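PDB 6NXI: FAD:protein FMN transferase from Vibrio cholerae, which probably transfers the FMN moiety of FAD, with magnesium as cofactor, onto a threonine hydroxyl of a target flavoprotein. Local coordinates for residues L187-I201 against V211-A223. Residues are numbered along the deposited sequence; the frame is centred on the assembly and turned at random.
Sequences LKGLNRDGVPWRIAI and VQEIIEPGDYAIA
I199 and I215 face each other as a hydrogen-bonded antiparallel pair, I199 N giving to I215 O at 3.0 Å and I215 N to I199 O at 2.9 Å. Two residues on, I201 and E213 repeat the reciprocal pair of hydrogen bonds, I201 N to E213 O at 2.8 Å. Between these pairs the CB of A200 lies over the flat amide of Q212, whose NE2 turns to E202. The I199 side chain can be followed outward: CB carries CG1 between the backbone N and the carbonyl carbon (chi1 69°); CG1 meets CG1 of I215 at 3.7 Å; CD1, at the tip, lodges among CG of P217, CD1 of I215 and the CB, CG1 and CG2 of I222. L187 CD1 reaches the same P217 CG and, at 3.7 Å, the CD1 of I222. Strands 199-203 and 211-215 form a two-stranded beta hairpin, and the I199 and I215 side chains, with P217, pack toward L187 of strand 184-188 and I222 of strand 220-225, neighbours in the large antiparallel sheet, while I201 touches T259 of strand 255-262; I222 lies about 11 Å from a bound magnesium ion, measured from its side chain. On the other side of the hairpin, I214 CG2 sits over one face of the R198 guanidinium, 3.6 Å from NH2, while E216 OE2 stands near the plane at its edge, too far for a salt bridge. Beyond K188, D219 OD1 takes G189 N at 2.8 Å from above the carboxylate plane, and a water joins the same OD1 to G189 O. Another water spans the hairpin base, accepting from G218 N and donating to W197 O.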
ATOM      1  N   LEU A 187     -12.668   7.208  -0.605  1.00 20.78           N
ATOM      2  CA  LEU A 187     -13.673   8.264  -0.854  1.00 20.87           C
ATOM      3  C   LEU A 187     -15.068   7.787  -0.497  1.00 20.96           C
ATOM      4  O   LEU A 187     -15.385   6.595  -0.686  1.00 21.27           O
ATOM      5  CB  LEU A 187     -13.699   8.571  -2.348  1.00 22.11           C
ATOM      6  CG  LEU A 187     -12.394   8.903  -3.030  1.00 23.36           C
ATOM      7  CD1 LEU A 187     -12.606   9.056  -4.528  1.00 24.84           C
ATOM      8  CD2 LEU A 187     -11.795  10.162  -2.385  1.00 23.96           C
ATOM      9  N   LYS A 188     -15.890   8.693  -0.037  1.00 20.98           N
ATOM     10  CA  LYS A 188     -17.329   8.414   0.104  1.00 22.34           C
ATOM     11  C   LYS A 188     -18.129   9.683  -0.189  1.00 21.58           C
ATOM     12  O   LYS A 188     -17.726  10.754   0.265  1.00 20.45           O
ATOM     13  CB  LYS A 188     -17.688   7.878   1.484  1.00 25.03           C
ATOM     14  CG  LYS A 188     -19.056   7.208   1.484  1.00 27.39           C
ATOM     15  CD  LYS A 188     -19.420   6.770   2.855  1.00 30.94           C
ATOM     16  CE  LYS A 188     -20.557   5.789   2.860  1.00 33.54           C
ATOM     17  NZ  LYS A 188     -21.813   6.518   3.108  1.00 35.03           N
ATOM     18  N   GLY A 189     -19.228   9.551  -0.934  1.00 23.33           N
ATOM     19  CA  GLY A 189     -20.204  10.634  -1.102  1.00 23.32           C
ATOM     20  C   GLY A 189     -19.697  11.702  -2.023  1.00 23.69           C
ATOM     21  O   GLY A 189     -19.071  11.353  -3.048  1.00 25.45           O
ATOM     22  N   LEU A 190     -19.911  12.958  -1.667  1.00 23.18           N
ATOM     23  CA  LEU A 190     -19.795  14.107  -2.581  1.00 24.00           C
ATOM     24  C   LEU A 190     -18.866  15.170  -1.992  1.00 25.26           C
ATOM     25  O   LEU A 190     -18.810  15.346  -0.758  1.00 24.77           O
ATOM     26  CB  LEU A 190     -21.184  14.690  -2.809  1.00 24.95           C
ATOM     27  CG  LEU A 190     -22.230  13.732  -3.371  1.00 25.93           C
ATOM     28  CD1 LEU A 190     -23.574  14.391  -3.318  1.00 27.94           C
ATOM     29  CD2 LEU A 190     -21.876  13.251  -4.770  1.00 26.61           C
ATOM     30  N   ASN A 191     -18.178  15.892  -2.874  1.00 23.24           N
ATOM     31  CA  ASN A 191     -17.252  16.995  -2.519  1.00 24.58           C
ATOM     32  C   ASN A 191     -18.046  18.274  -2.269  1.00 25.21           C
ATOM     33  O   ASN A 191     -19.308  18.202  -2.145  1.00 25.84           O
ATOM     34  CB  ASN A 191     -16.143  17.122  -3.565  1.00 23.16           C
ATOM     35  CG  ASN A 191     -16.566  17.825  -4.848  1.00 24.08           C
ATOM     36  OD1 ASN A 191     -17.695  18.301  -4.950  1.00 24.44           O
ATOM     37  ND2 ASN A 191     -15.706  17.789  -5.861  1.00 25.74           N
ATOM     38  N   ARG A 192     -17.334  19.380  -2.076  1.00 26.92           N
ATOM     39  CA  ARG A 192     -17.974  20.630  -1.601  1.00 29.49           C
ATOM     40  C   ARG A 192     -18.865  21.206  -2.710  1.00 28.99           C
ATOM     41  O   ARG A 192     -19.805  21.924  -2.359  1.00 29.38           O
ATOM     42  CB  ARG A 192     -16.951  21.678  -1.164  1.00 33.02           C
ATOM     43  CG  ARG A 192     -16.117  22.341  -2.247  1.00 38.82           C
ATOM     44  CD  ARG A 192     -15.054  23.159  -1.510  1.00 44.25           C
ATOM     45  NE  ARG A 192     -14.485  24.309  -2.205  1.00 50.44           N
ATOM     46  CZ  ARG A 192     -13.833  24.260  -3.363  1.00 54.41           C
ATOM     47  NH1 ARG A 192     -13.674  23.110  -4.004  1.00 56.54           N
ATOM     48  NH2 ARG A 192     -13.368  25.384  -3.889  1.00 54.76           N
ATOM     49  N   ASP A 193     -18.659  20.771  -3.948  1.00 28.66           N
ATOM     50  CA  ASP A 193     -19.495  21.211  -5.099  1.00 29.52           C
ATOM     51  C   ASP A 193     -20.640  20.222  -5.350  1.00 29.07           C
ATOM     52  O   ASP A 193     -21.411  20.425  -6.301  1.00 31.45           O
ATOM     53  CB  ASP A 193     -18.660  21.363  -6.361  1.00 31.05           C
ATOM     54  CG  ASP A 193     -17.531  22.369  -6.240  1.00 32.35           C
ATOM     55  OD1 ASP A 193     -17.746  23.416  -5.617  1.00 34.79           O
ATOM     56  OD2 ASP A 193     -16.459  22.102  -6.795  1.00 35.41           O
ATOM     57  N   GLY A 194     -20.800  19.204  -4.520  1.00 27.74           N
ATOM     58  CA  GLY A 194     -21.902  18.238  -4.642  1.00 27.61           C
ATOM     59  C   GLY A 194     -21.662  17.224  -5.735  1.00 27.68           C
ATOM     60  O   GLY A 194     -22.628  16.606  -6.213  1.00 28.95           O
ATOM     61  N   VAL A 195     -20.414  17.046  -6.146  1.00 27.86           N
ATOM     62  CA  VAL A 195     -20.104  15.998  -7.151  1.00 28.10           C
ATOM     63  C   VAL A 195     -19.153  14.986  -6.526  1.00 26.92           C
ATOM     64  O   VAL A 195     -18.427  15.289  -5.579  1.00 24.85           O
ATOM     65  CB  VAL A 195     -19.542  16.584  -8.441  1.00 29.73           C
ATOM     66  CG1 VAL A 195     -20.540  17.491  -9.119  1.00 31.12           C
ATOM     67  CG2 VAL A 195     -18.205  17.269  -8.234  1.00 29.32           C
ATOM     68  N   PRO A 196     -19.147  13.740  -7.042  1.00 27.50           N
ATOM     69  CA  PRO A 196     -18.249  12.734  -6.516  1.00 26.22           C
ATOM     70  C   PRO A 196     -16.807  13.253  -6.551  1.00 26.01           C
ATOM     71  O   PRO A 196     -16.422  13.965  -7.485  1.00 25.84           O
ATOM     72  CB  PRO A 196     -18.445  11.551  -7.454  1.00 27.39           C
ATOM     73  CG  PRO A 196     -19.861  11.767  -8.016  1.00 29.21           C
ATOM     74  CD  PRO A 196     -19.959  13.263  -8.181  1.00 29.22           C
ATOM     75  N   TRP A 197     -16.035  12.877  -5.530  1.00 22.69           N
ATOM     76  CA  TRP A 197     -14.665  13.413  -5.317  1.00 22.15           C
ATOM     77  C   TRP A 197     -13.816  13.108  -6.549  1.00 23.45           C
ATOM     78  O   TRP A 197     -13.925  11.969  -7.061  1.00 24.11           O
ATOM     79  CB  TRP A 197     -14.033  12.748  -4.074  1.00 20.83           C
ATOM     80  CG  TRP A 197     -14.741  13.052  -2.781  1.00 21.75           C
ATOM     81  CD1 TRP A 197     -15.756  12.324  -2.222  1.00 22.24           C
ATOM     82  CD2 TRP A 197     -14.530  14.168  -1.918  1.00 21.57           C
ATOM     83  NE1 TRP A 197     -16.225  12.951  -1.107  1.00 22.21           N
ATOM     84  CE2 TRP A 197     -15.483  14.068  -0.872  1.00 21.16           C
ATOM     85  CE3 TRP A 197     -13.636  15.236  -1.892  1.00 22.02           C
ATOM     86  CZ2 TRP A 197     -15.517  14.967   0.187  1.00 21.54           C
ATOM     87  CZ3 TRP A 197     -13.673  16.143  -0.847  1.00 22.09           C
ATOM     88  CH2 TRP A 197     -14.620  16.013   0.180  1.00 22.04           C
ATOM     89  N   ARG A 198     -12.899  14.007  -6.880  1.00 24.14           N
ATOM     90  CA  ARG A 198     -12.099  13.955  -8.133  1.00 25.34           C
ATOM     91  C   ARG A 198     -10.664  13.580  -7.780  1.00 24.82           C
ATOM     92  O   ARG A 198     -10.031  14.179  -6.881  1.00 24.21           O
ATOM     93  CB  ARG A 198     -12.219  15.300  -8.876  1.00 29.16           C
ATOM     94  CG  ARG A 198     -13.648  15.609  -9.301  1.00 34.30           C
ATOM     95  CD  ARG A 198     -13.922  17.012  -9.828  1.00 41.52           C
ATOM     96  NE  ARG A 198     -13.572  17.040 -11.252  1.00 46.90           N
ATOM     97  CZ  ARG A 198     -12.705  17.865 -11.856  1.00 52.99           C
ATOM     98  NH1 ARG A 198     -12.059  18.824 -11.204  1.00 54.32           N
ATOM     99  NH2 ARG A 198     -12.502  17.731 -13.159  1.00 54.98           N
ATOM    100  N   ILE A 199     -10.136  12.502  -8.392  1.00 24.20           N
ATOM    101  CA  ILE A 199      -8.709  12.182  -8.164  1.00 24.49           C
ATOM    102  C   ILE A 199      -8.050  12.255  -9.541  1.00 25.17           C
ATOM    103  O   ILE A 199      -8.726  12.139 -10.553  1.00 26.64           O
ATOM    104  CB  ILE A 199      -8.521  10.806  -7.485  1.00 26.65           C
ATOM    105  CG1 ILE A 199      -8.903   9.714  -8.470  1.00 28.33           C
ATOM    106  CG2 ILE A 199      -9.321  10.719  -6.163  1.00 27.69           C
ATOM    107  CD1 ILE A 199      -8.483   8.347  -8.035  1.00 30.18           C
ATOM    108  N   ALA A 200      -6.756  12.442  -9.576  1.00 26.24           N
ATOM    109  CA  ALA A 200      -5.999  12.479 -10.848  1.00 28.13           C
ATOM    110  C   ALA A 200      -5.140  11.234 -10.985  1.00 27.73           C
ATOM    111  O   ALA A 200      -4.479  10.824 -10.020  1.00 27.73           O
ATOM    112  CB  ALA A 200      -5.189  13.748 -10.893  1.00 28.43           C
ATOM    113  N   ILE A 201      -5.186  10.631 -12.172  1.00 30.03           N
ATOM    114  CA  ILE A 201      -4.197   9.597 -12.567  1.00 32.19           C
ATOM    115  C   ILE A 201      -3.118  10.280 -13.409  1.00 31.88           C
ATOM    116  O   ILE A 201      -3.472  10.896 -14.410  1.00 32.78           O
ATOM    117  CB  ILE A 201      -4.855   8.425 -13.295  1.00 34.51           C
ATOM    118  CG1 ILE A 201      -6.023   7.880 -12.456  1.00 36.84           C
ATOM    119  CG2 ILE A 201      -3.767   7.394 -13.595  1.00 36.32           C
ATOM    120  CD1 ILE A 201      -6.235   6.404 -12.557  1.00 38.90           C
ATOM    121  N   VAL A 211       0.794  15.092 -17.478  1.00 53.58           N
ATOM    122  CA  VAL A 211      -0.600  14.854 -17.959  1.00 50.03           C
ATOM    123  C   VAL A 211      -1.360  14.196 -16.815  1.00 46.22           C
ATOM    124  O   VAL A 211      -0.891  13.169 -16.316  1.00 43.45           O
ATOM    125  CB  VAL A 211      -0.683  13.986 -19.229  1.00 52.14           C
ATOM    126  CG1 VAL A 211      -1.999  14.216 -19.959  1.00 53.06           C
ATOM    127  CG2 VAL A 211       0.493  14.215 -20.159  1.00 54.13           C
ATOM    128  N   GLN A 212      -2.449  14.825 -16.389  1.00 44.92           N
ATOM    129  CA  GLN A 212      -3.376  14.279 -15.369  1.00 43.92           C
ATOM    130  C   GLN A 212      -4.686  13.890 -16.051  1.00 42.29           C
ATOM    131  O   GLN A 212      -5.248  14.716 -16.790  1.00 45.33           O
ATOM    132  CB  GLN A 212      -3.644  15.338 -14.299  1.00 45.71           C
ATOM    133  CG  GLN A 212      -2.537  15.480 -13.266  1.00 46.21           C
ATOM    134  CD  GLN A 212      -3.019  16.241 -12.051  1.00 47.08           C
ATOM    135  OE1 GLN A 212      -4.019  16.953 -12.101  1.00 46.97           O
ATOM    136  NE2 GLN A 212      -2.343  16.063 -10.924  1.00 50.30           N
ATOM    137  N   GLU A 213      -5.182  12.688 -15.783  1.00 40.23           N
ATOM    138  CA  GLU A 213      -6.577  12.308 -16.083  1.00 39.46           C
ATOM    139  C   GLU A 213      -7.405  12.336 -14.784  1.00 35.96           C
ATOM    140  O   GLU A 213      -7.146  11.504 -13.894  1.00 34.76           O
ATOM    141  CB  GLU A 213      -6.628  10.915 -16.700  1.00 43.09           C
ATOM    142  CG  GLU A 213      -8.051  10.495 -16.990  1.00 47.14           C
ATOM    143  CD  GLU A 213      -8.213   9.367 -17.995  1.00 52.79           C
ATOM    144  OE1 GLU A 213      -7.242   8.620 -18.211  1.00 54.42           O
ATOM    145  OE2 GLU A 213      -9.329   9.241 -18.541  1.00 58.06           O
ATOM    146  N   ILE A 214      -8.421  13.186 -14.740  1.00 33.82           N
ATOM    147  CA  ILE A 214      -9.266  13.313 -13.523  1.00 34.60           C
ATOM    148  C   ILE A 214     -10.448  12.352 -13.655  1.00 33.17           C
ATOM    149  O   ILE A 214     -11.210  12.504 -14.638  1.00 34.79           O
ATOM    150  CB  ILE A 214      -9.715  14.765 -13.315  1.00 37.22           C
ATOM    151  CG1 ILE A 214      -8.504  15.662 -13.075  1.00 38.03           C
ATOM    152  CG2 ILE A 214     -10.739  14.810 -12.162  1.00 36.92           C
ATOM    153  CD1 ILE A 214      -8.809  17.150 -13.066  1.00 40.01           C
ATOM    154  N   ILE A 215     -10.593  11.422 -12.694  1.00 30.77           N
ATOM    155  CA  ILE A 215     -11.704  10.437 -12.628  1.00 31.91           C
ATOM    156  C   ILE A 215     -12.469  10.600 -11.309  1.00 30.05           C
ATOM    157  O   ILE A 215     -11.926  11.164 -10.324  1.00 26.47           O
ATOM    158  CB  ILE A 215     -11.181   9.006 -12.802  1.00 33.76           C
ATOM    159  CG1 ILE A 215     -10.296   8.551 -11.642  1.00 33.93           C
ATOM    160  CG2 ILE A 215     -10.434   8.871 -14.124  1.00 35.15           C
ATOM    161  CD1 ILE A 215     -10.194   7.056 -11.465  1.00 35.90           C
ATOM    162  N   GLU A 216     -13.666  10.018 -11.278  1.00 31.30           N
ATOM    163  CA  GLU A 216     -14.571  10.014 -10.097  1.00 29.32           C
ATOM    164  C   GLU A 216     -14.821   8.561  -9.724  1.00 30.79           C
ATOM    165  O   GLU A 216     -15.724   7.925 -10.248  1.00 34.11           O
ATOM    166  CB  GLU A 216     -15.850  10.759 -10.489  1.00 31.07           C
ATOM    167  CG  GLU A 216     -15.632  12.255 -10.671  1.00 32.19           C
ATOM    168  CD  GLU A 216     -16.813  13.033 -11.230  1.00 36.20           C
ATOM    169  OE1 GLU A 216     -17.908  12.464 -11.299  1.00 36.09           O
ATOM    170  OE2 GLU A 216     -16.626  14.200 -11.603  1.00 39.39           O
ATOM    171  N   PRO A 217     -14.019   7.964  -8.838  1.00 30.48           N
ATOM    172  CA  PRO A 217     -14.222   6.567  -8.446  1.00 30.75           C
ATOM    173  C   PRO A 217     -15.535   6.229  -7.722  1.00 32.16           C
ATOM    174  O   PRO A 217     -15.877   5.062  -7.653  1.00 35.33           O
ATOM    175  CB  PRO A 217     -13.075   6.305  -7.475  1.00 30.48           C
ATOM    176  CG  PRO A 217     -12.029   7.311  -7.861  1.00 28.74           C
ATOM    177  CD  PRO A 217     -12.786   8.548  -8.289  1.00 29.08           C
ATOM    178  N   GLY A 218     -16.238   7.234  -7.203  1.00 29.79           N
ATOM    179  CA  GLY A 218     -17.399   7.047  -6.331  1.00 29.74           C
ATOM    180  C   GLY A 218     -16.965   6.508  -4.982  1.00 29.42           C
ATOM    181  O   GLY A 218     -15.920   6.974  -4.461  1.00 30.09           O
ATOM    182  N   ASP A 219     -17.749   5.622  -4.391  1.00 26.69           N
ATOM    183  CA  ASP A 219     -17.515   5.134  -3.010  1.00 26.00           C
ATOM    184  C   ASP A 219     -16.554   3.952  -3.103  1.00 27.74           C
ATOM    185  O   ASP A 219     -16.989   2.795  -3.261  1.00 30.90           O
ATOM    186  CB  ASP A 219     -18.811   4.785  -2.293  1.00 26.20           C
ATOM    187  CG  ASP A 219     -19.723   5.961  -2.018  1.00 26.41           C
ATOM    188  OD1 ASP A 219     -19.338   7.127  -2.333  1.00 25.89           O
ATOM    189  OD2 ASP A 219     -20.893   5.691  -1.594  1.00 29.23           O
ATOM    190  N   TYR A 220     -15.277   4.265  -3.085  1.00 25.26           N
ATOM    191  CA  TYR A 220     -14.198   3.304  -3.423  1.00 25.19           C
ATOM    192  C   TYR A 220     -12.900   3.783  -2.794  1.00 22.63           C
ATOM    193  O   TYR A 220     -12.745   4.982  -2.482  1.00 22.01           O
ATOM    194  CB  TYR A 220     -13.928   3.253  -4.933  1.00 27.17           C
ATOM    195  CG  TYR A 220     -14.306   2.000  -5.678  1.00 31.96           C
ATOM    196  CD1 TYR A 220     -14.050   0.741  -5.168  1.00 33.54           C
ATOM    197  CD2 TYR A 220     -14.773   2.077  -6.981  1.00 37.15           C
ATOM    198  CE1 TYR A 220     -14.376  -0.407  -5.869  1.00 36.40           C
ATOM    199  CE2 TYR A 220     -15.094   0.939  -7.701  1.00 39.68           C
ATOM    200  CZ  TYR A 220     -14.903  -0.310  -7.134  1.00 40.18           C
ATOM    201  OH  TYR A 220     -15.189  -1.449  -7.829  1.00 43.57           O
ATOM    202  N   ALA A 221     -11.962   2.853  -2.646  1.00 20.94           N
ATOM    203  CA  ALA A 221     -10.557   3.168  -2.346  1.00 19.58           C
ATOM    204  C   ALA A 221      -9.733   3.020  -3.622  1.00 19.51           C
ATOM    205  O   ALA A 221     -10.119   2.256  -4.527  1.00 20.57           O
ATOM    206  CB  ALA A 221     -10.040   2.253  -1.270  1.00 20.03           C
ATOM    207  N   ILE A 222      -8.701   3.829  -3.674  1.00 19.87           N
ATOM    208  CA  ILE A 222      -7.730   3.869  -4.783  1.00 20.31           C
ATOM    209  C   ILE A 222      -6.323   3.817  -4.225  1.00 20.94           C
ATOM    210  O   ILE A 222      -5.953   4.654  -3.427  1.00 21.87           O
ATOM    211  CB  ILE A 222      -7.931   5.143  -5.637  1.00 22.74           C
ATOM    212  CG1 ILE A 222      -9.385   5.439  -5.952  1.00 25.36           C
ATOM    213  CG2 ILE A 222      -7.070   4.990  -6.868  1.00 23.44           C
ATOM    214  CD1 ILE A 222     -10.082   6.373  -4.953  1.00 27.75           C
ATOM    215  N   ALA A 223      -5.489   2.968  -4.807  1.00 21.03           N
ATOM    216  CA  ALA A 223      -4.071   2.861  -4.427  1.00 20.58           C
ATOM    217  C   ALA A 223      -3.264   2.851  -5.702  1.00 22.17           C
ATOM    218  O   ALA A 223      -3.712   2.272  -6.718  1.00 22.15           O
ATOM    219  CB  ALA A 223      -3.780   1.622  -3.633  1.00 20.48           C
TER
HETATM  220  O   HOH W   1     -16.657   9.773  -4.237  1.00 30.71           O
HETATM  221  O   HOH W   2     -19.387   8.982  -4.243  1.00 38.36           O
HETATM  222  O   HOH W   3     -15.650   9.961  -6.837  1.00 26.63           O